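Local coordinates for protein cellulase CEL9M (Clostridium cellulolyticum, PDB 1IA6) that probably hydrolyses internal beta-1,4-glucosidic linkages of cellulose as a family 9 glycoside hydrolase, and carries bound zinc, calcium and nickel ions, at residues D33-C38 / G53-G58; M248-T253 / D258-A263. One frame throughout, in Å; residues are numbered along the deposited sequence.

Overall arrangement
Both contacts belong to one catalytic module of glycoside hydrolase family 9, largely helical and built as an alpha barrel. From the N terminus, the chain leaves helix 6-15 and runs through a long irregular loop before strand 62-63. Contact 1 joins 33-38 to 53-58 within this loop and closes 14 residues through a shared zinc ion. Much later, after helix 228-236, contact 2 brings 248-253 against 258-263 and closes a short turn at the start of helix 260-271. The two are in series and neither nest nor cross. The centres of contact 1 and contact 2 are about 31 Å apart, on opposite sides of the chain's centre. The nearest atoms of contact 1 and contact 2 are about 14 Å apart.

Contact 1 (D33-C38 / G53-G58); sequences DWRGAC and GYHDAG. With ZN (zinc ion), chain C.
Arg-35 reaches toward His-55 with its guanidinium group. NH2 of Arg-35 lies 4.1 Å from CE1 of His-55, a van der Waals approach at an oblique angle. The two flat groups are 29° apart. The arginine chain is bent at chi2 and again at chi3, which curls the guanidinium back beside its own loop. Its firm polar partners lie outside the two segments: NE makes a salt bridge to Glu-133, which also accepts from the backbone N of Gly-36, and NH1 donates to the backbone oxygen of Lys-21. One carboxylate thus holds two successive residues.

Cys-38 provides the main link. SG of Cys-38 binds the zinc ion at 2.3 Å, and NE2 of His-55 binds the same ion at 2.1 Å. Cys-22 and His-39 complete a Cys2His2 site with four protein ligands, which ties together distant parts of one long irregular loop. SG of Cys-38 lies near the plane of the His-55 ring, at its edge, 3.5 Å from NE2. With CG anti to its carbonyl carbon (chi1 -62°), His-55 directs NE2 at the metal. Zinc on NE2 leaves ND1 as the nitrogen expected to carry the ring's hydrogen. The His-55 side chain also touches Pro-132.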
loop_
_atom_site.group_PDB
_atom_site.type_symbol
_atom_site.label_atom_id
_atom_site.label_comp_id
_atom_site.label_asym_id
_atom_site.label_seq_id
_atom_site.Cartn_x
_atom_site.Cartn_y
_atom_site.Cartn_z
ATOM N N ASP A 33 5.361 -14.556 -16.833
ATOM C CA ASP A 33 4.724 -15.578 -17.651
ATOM C C ASP A 33 4.127 -16.701 -16.805
ATOM O O ASP A 33 3.354 -17.513 -17.308
ATOM C CB ASP A 33 5.716 -16.155 -18.673
ATOM C CG ASP A 33 6.976 -16.691 -18.028
ATOM O OD1 ASP A 33 6.870 -17.454 -17.045
ATOM O OD2 ASP A 33 8.080 -16.358 -18.513
ATOM N N TRP A 34 4.473 -16.741 -15.519
ATOM C CA TRP A 34 3.946 -17.778 -14.636
ATOM C C TRP A 34 2.618 -17.411 -13.971
ATOM O O TRP A 34 2.101 -18.171 -13.153
ATOM C CB TRP A 34 4.974 -18.164 -13.562
ATOM C CG TRP A 34 5.744 -17.016 -12.979
ATOM C CD1 TRP A 34 6.858 -16.424 -13.503
ATOM C CD2 TRP A 34 5.460 -16.327 -11.755
ATOM N NE1 TRP A 34 7.290 -15.412 -12.676
ATOM C CE2 TRP A 34 6.449 -15.330 -11.598
ATOM C CE3 TRP A 34 4.464 -16.457 -10.775
ATOM C CZ2 TRP A 34 6.473 -14.465 -10.498
ATOM C CZ3 TRP A 34 4.487 -15.595 -9.680
ATOM C CH2 TRP A 34 5.487 -14.611 -9.554
ATOM N N ARG A 35 2.067 -16.253 -14.322
ATOM C CA ARG A 35 0.781 -15.833 -13.768
ATOM C C ARG A 35 -0.302 -15.925 -14.838
ATOM O O ARG A 35 -0.069 -15.593 -16.003
ATOM C CB ARG A 35 0.837 -14.394 -13.239
ATOM C CG ARG A 35 1.502 -14.221 -11.871
ATOM C CD ARG A 35 0.942 -15.181 -10.823
ATOM N NE ARG A 35 -0.496 -15.398 -10.970
ATOM C CZ ARG A 35 -1.441 -14.529 -10.621
ATOM N NH1 ARG A 35 -1.122 -13.357 -10.084
ATOM N NH2 ARG A 35 -2.716 -14.830 -10.833
ATOM N N GLY A 36 -1.484 -16.380 -14.432
ATOM C CA GLY A 36 -2.600 -16.502 -15.352
ATOM C C GLY A 36 -3.919 -16.221 -14.653
ATOM O O GLY A 36 -3.934 -15.759 -13.513
ATOM N N ALA A 37 -5.028 -16.507 -15.329
ATOM C CA ALA A 37 -6.354 -16.278 -14.760
ATOM C C ALA A 37 -6.569 -17.078 -13.482
ATOM O O ALA A 37 -6.204 -18.251 -13.407
ATOM C CB ALA A 37 -7.433 -16.638 -15.784
ATOM N N CYS A 38 -7.178 -16.443 -12.485
ATOM C CA CYS A 38 -7.453 -17.100 -11.211
ATOM C C CYS A 38 -8.739 -16.568 -10.580
ATOM O O CYS A 38 -9.200 -15.479 -10.925
ATOM C CB CYS A 38 -6.283 -16.886 -10.238
ATOM S SG CYS A 38 -5.939 -15.149 -9.825
ATOM N N GLY A 53 -8.849 -6.997 -8.844
ATOM C CA GLY A 53 -8.176 -6.626 -7.615
ATOM C C GLY A 53 -6.903 -7.427 -7.435
ATOM O O GLY A 53 -6.428 -8.072 -8.374
ATOM N N TYR A 54 -6.358 -7.407 -6.224
ATOM C CA TYR A 54 -5.108 -8.102 -5.950
ATOM C C TYR A 54 -5.119 -9.010 -4.733
ATOM O O TYR A 54 -5.801 -8.738 -3.743
ATOM C CB TYR A 54 -3.981 -7.088 -5.730
ATOM C CG TYR A 54 -3.646 -6.198 -6.903
ATOM C CD1 TYR A 54 -4.442 -5.097 -7.222
ATOM C CD2 TYR A 54 -2.492 -6.417 -7.652
ATOM C CE1 TYR A 54 -4.083 -4.230 -8.256
ATOM C CE2 TYR A 54 -2.130 -5.563 -8.683
ATOM C CZ TYR A 54 -2.925 -4.470 -8.977
ATOM O OH TYR A 54 -2.538 -3.604 -9.973
ATOM N N HIS A 55 -4.342 -10.088 -4.811
ATOM C CA HIS A 55 -4.183 -10.997 -3.681
ATOM C C HIS A 55 -3.434 -10.120 -2.681
ATOM O O HIS A 55 -2.568 -9.335 -3.074
ATOM C CB HIS A 55 -3.303 -12.182 -4.073
ATOM C CG HIS A 55 -3.881 -13.023 -5.167
ATOM N ND1 HIS A 55 -3.097 -13.679 -6.092
ATOM C CD2 HIS A 55 -5.162 -13.324 -5.477
ATOM C CE1 HIS A 55 -3.872 -14.347 -6.927
ATOM N NE2 HIS A 55 -5.130 -14.149 -6.574
ATOM N N ASP A 56 -3.741 -10.264 -1.399
ATOM C CA ASP A 56 -3.116 -9.432 -0.379
ATOM C C ASP A 56 -1.607 -9.542 -0.169
ATOM O O ASP A 56 -0.899 -8.536 -0.195
ATOM C CB ASP A 56 -3.803 -9.651 0.972
ATOM C CG ASP A 56 -3.301 -8.690 2.033
ATOM O OD1 ASP A 56 -3.532 -7.478 1.875
ATOM O OD2 ASP A 56 -2.667 -9.141 3.014
ATOM N N ALA A 57 -1.106 -10.751 0.058
ATOM C CA ALA A 57 0.318 -10.907 0.319
ATOM C C ALA A 57 0.865 -12.157 -0.349
ATOM O O ALA A 57 1.039 -12.190 -1.566
ATOM C CB ALA A 57 0.550 -10.964 1.831
ATOM N N GLY A 58 1.144 -13.175 0.456
ATOM C CA GLY A 58 1.642 -14.430 -0.079
ATOM C C GLY A 58 0.461 -15.369 -0.225
ATOM O O GLY A 58 0.587 -16.486 -0.732
HETATM ZN ZN ZN C . -6.803 -14.649 -7.733
#

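Contact 2 (M248-T253 / D258-A263); sequences MQDKWT and DMYVPA
The backbones come closest at Thr-253 and Val-261, whose CA atoms are 6.8 Å apart, as the chain turns into a helix with Met-259 at its N-cap position. Asp-250 and Asp-258 meet from opposite directions, with carboxylate planes only 14° apart. OD2 of Asp-250 lies 2.5 Å from OD2 of Asp-258. At this distance one of the two acids is probably protonated and donates to the other. OD2 of Asp-258 also makes a long, weak ion pair with Lys-247 NZ. Each aspartate forms an Asx turn. OD1 of Asp-250 accepts from the backbone N of Trp-252 at 2.8 Å, and OD1 of Asp-258 from the backbone N of Tyr-260 at 3.1 Å. Both N-H groups arrive on the anti side, tilted out of plane. CG is anti to the backbone N in both (chi1 -157° and 179°), which sends the acids toward each other. CB of Trp-252 is 3.5 Å from OD2 of Asp-258, and CB of Tyr-260 is 3.6 Å from OD2 of Asp-250. CG2 of Val-261 packs on CB of Asp-250 at 3.9 Å. From CB the Tyr-260 side chain leads away from the acids and touches Asp-211, a calcium ligand on helix 210-224. Asn-283 of helix 274-289 donates to the backbone oxygens of Asp-250 and Trp-252, while Val-261 touches Val-316 of helix 306-323.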
loop_
_atom_site.group_PDB
_atom_site.type_symbol
_atom_site.label_atom_id
_atom_site.label_comp_id
_atom_site.label_asym_id
_atom_site.label_seq_id
_atom_site.Cartn_x
_atom_site.Cartn_y
_atom_site.Cartn_z
ATOM N N MET A 248 -2.096 13.260 17.866
ATOM C CA MET A 248 -1.424 14.433 17.308
ATOM C C MET A 248 0.051 14.339 17.692
ATOM O O MET A 248 0.875 15.184 17.327
ATOM C CB MET A 248 -2.046 15.733 17.836
ATOM C CG MET A 248 -3.500 15.922 17.419
ATOM S SD MET A 248 -3.754 15.682 15.635
ATOM C CE MET A 248 -3.528 17.346 15.035
ATOM N N GLN A 249 0.358 13.287 18.440
ATOM C CA GLN A 249 1.713 12.977 18.877
ATOM C C GLN A 249 1.899 11.493 18.559
ATOM O O GLN A 249 2.107 10.666 19.447
ATOM C CB GLN A 249 1.876 13.236 20.378
ATOM C CG GLN A 249 2.104 14.705 20.722
ATOM C CD GLN A 249 2.242 14.945 22.212
ATOM O OE1 GLN A 249 2.593 14.038 22.968
ATOM N NE2 GLN A 249 1.981 16.175 22.641
ATOM N N ASP A 250 1.814 11.176 17.270
ATOM C CA ASP A 250 1.929 9.806 16.783
ATOM C C ASP A 250 3.362 9.290 16.827
ATOM O O ASP A 250 4.246 9.848 16.181
ATOM C CB ASP A 250 1.410 9.727 15.345
ATOM C CG ASP A 250 0.968 8.331 14.962
ATOM O OD1 ASP A 250 1.603 7.363 15.421
ATOM O OD2 ASP A 250 -0.010 8.204 14.196
ATOM N N LYS A 251 3.577 8.216 17.578
ATOM C CA LYS A 251 4.899 7.612 17.713
ATOM C C LYS A 251 5.065 6.438 16.750
ATOM O O LYS A 251 6.037 5.685 16.833
ATOM C CB LYS A 251 5.105 7.113 19.147
ATOM C CG LYS A 251 4.998 8.191 20.213
ATOM C CD LYS A 251 5.097 7.578 21.605
ATOM C CE LYS A 251 4.963 8.634 22.688
ATOM N NZ LYS A 251 4.961 8.024 24.046
ATOM N N TRP A 252 4.108 6.285 15.843
ATOM C CA TRP A 252 4.142 5.199 14.873
ATOM C C TRP A 252 4.503 5.807 13.520
ATOM O O TRP A 252 5.350 6.700 13.434
ATOM C CB TRP A 252 2.764 4.526 14.814
ATOM C CG TRP A 252 2.789 3.092 14.368
ATOM C CD1 TRP A 252 2.184 2.563 13.261
ATOM C CD2 TRP A 252 3.438 1.998 15.030
ATOM N NE1 TRP A 252 2.417 1.211 13.193
ATOM C CE2 TRP A 252 3.184 0.837 14.266
ATOM C CE3 TRP A 252 4.211 1.886 16.197
ATOM C CZ2 TRP A 252 3.676 -0.423 14.629
ATOM C CZ3 TRP A 252 4.698 0.633 16.557
ATOM C CH2 TRP A 252 4.429 -0.503 15.776
ATOM N N THR A 253 3.865 5.321 12.462
ATOM C CA THR A 253 4.115 5.847 11.130
ATOM C C THR A 253 2.939 5.505 10.228
ATOM O O THR A 253 1.959 4.896 10.664
ATOM C CB THR A 253 5.421 5.271 10.520
ATOM O OG1 THR A 253 5.702 5.938 9.281
ATOM C CG2 THR A 253 5.287 3.778 10.263
ATOM N N ASP A 258 -2.894 3.093 10.576
ATOM C CA ASP A 258 -2.655 4.437 11.099
ATOM C C ASP A 258 -2.310 5.452 10.014
ATOM O O ASP A 258 -1.210 5.442 9.462
ATOM C CB ASP A 258 -1.536 4.367 12.150
ATOM C CG ASP A 258 -1.186 5.723 12.741
ATOM O OD1 ASP A 258 -1.960 6.685 12.564
ATOM O OD2 ASP A 258 -0.130 5.817 13.396
ATOM N N MET A 259 -3.263 6.330 9.710
ATOM C CA MET A 259 -3.059 7.352 8.693
ATOM C C MET A 259 -3.086 8.757 9.285
ATOM O O MET A 259 -3.287 9.732 8.566
ATOM C CB MET A 259 -4.127 7.229 7.599
ATOM C CG MET A 259 -3.934 6.030 6.682
ATOM S SD MET A 259 -2.413 6.157 5.724
ATOM C CE MET A 259 -2.943 7.274 4.419
ATOM N N TYR A 260 -2.870 8.860 10.594
ATOM C CA TYR A 260 -2.875 10.158 11.260
ATOM C C TYR A 260 -1.783 11.111 10.792
ATOM O O TYR A 260 -2.020 12.315 10.688
ATOM C CB TYR A 260 -2.789 9.977 12.778
ATOM C CG TYR A 260 -4.112 9.595 13.395
ATOM C CD1 TYR A 260 -5.139 10.533 13.518
ATOM C CD2 TYR A 260 -4.364 8.286 13.803
ATOM C CE1 TYR A 260 -6.385 10.172 14.027
ATOM C CE2 TYR A 260 -5.608 7.917 14.311
ATOM C CZ TYR A 260 -6.610 8.864 14.419
ATOM O OH TYR A 260 -7.842 8.502 14.907
ATOM N N VAL A 261 -0.592 10.591 10.505
ATOM C CA VAL A 261 0.499 11.452 10.055
ATOM C C VAL A 261 0.223 11.998 8.650
ATOM O O VAL A 261 0.339 13.200 8.411
ATOM C CB VAL A 261 1.855 10.707 10.093
ATOM C CG1 VAL A 261 2.973 11.624 9.613
ATOM C CG2 VAL A 261 2.142 10.240 11.513
ATOM N N PRO A 262 -0.140 11.124 7.697
ATOM C CA PRO A 262 -0.419 11.631 6.349
ATOM C C PRO A 262 -1.565 12.651 6.371
ATOM O O PRO A 262 -1.517 13.672 5.682
ATOM C CB PRO A 262 -0.793 10.368 5.579
ATOM C CG PRO A 262 0.053 9.327 6.225
ATOM C CD PRO A 262 -0.067 9.651 7.700
ATOM N N ALA A 263 -2.592 12.373 7.168
ATOM C CA ALA A 263 -3.735 13.276 7.254
ATOM C C ALA A 263 -3.307 14.624 7.826
ATOM O O ALA A 263 -3.737 15.669 7.340
ATOM C CB ALA A 263 -4.842 12.662 8.111
#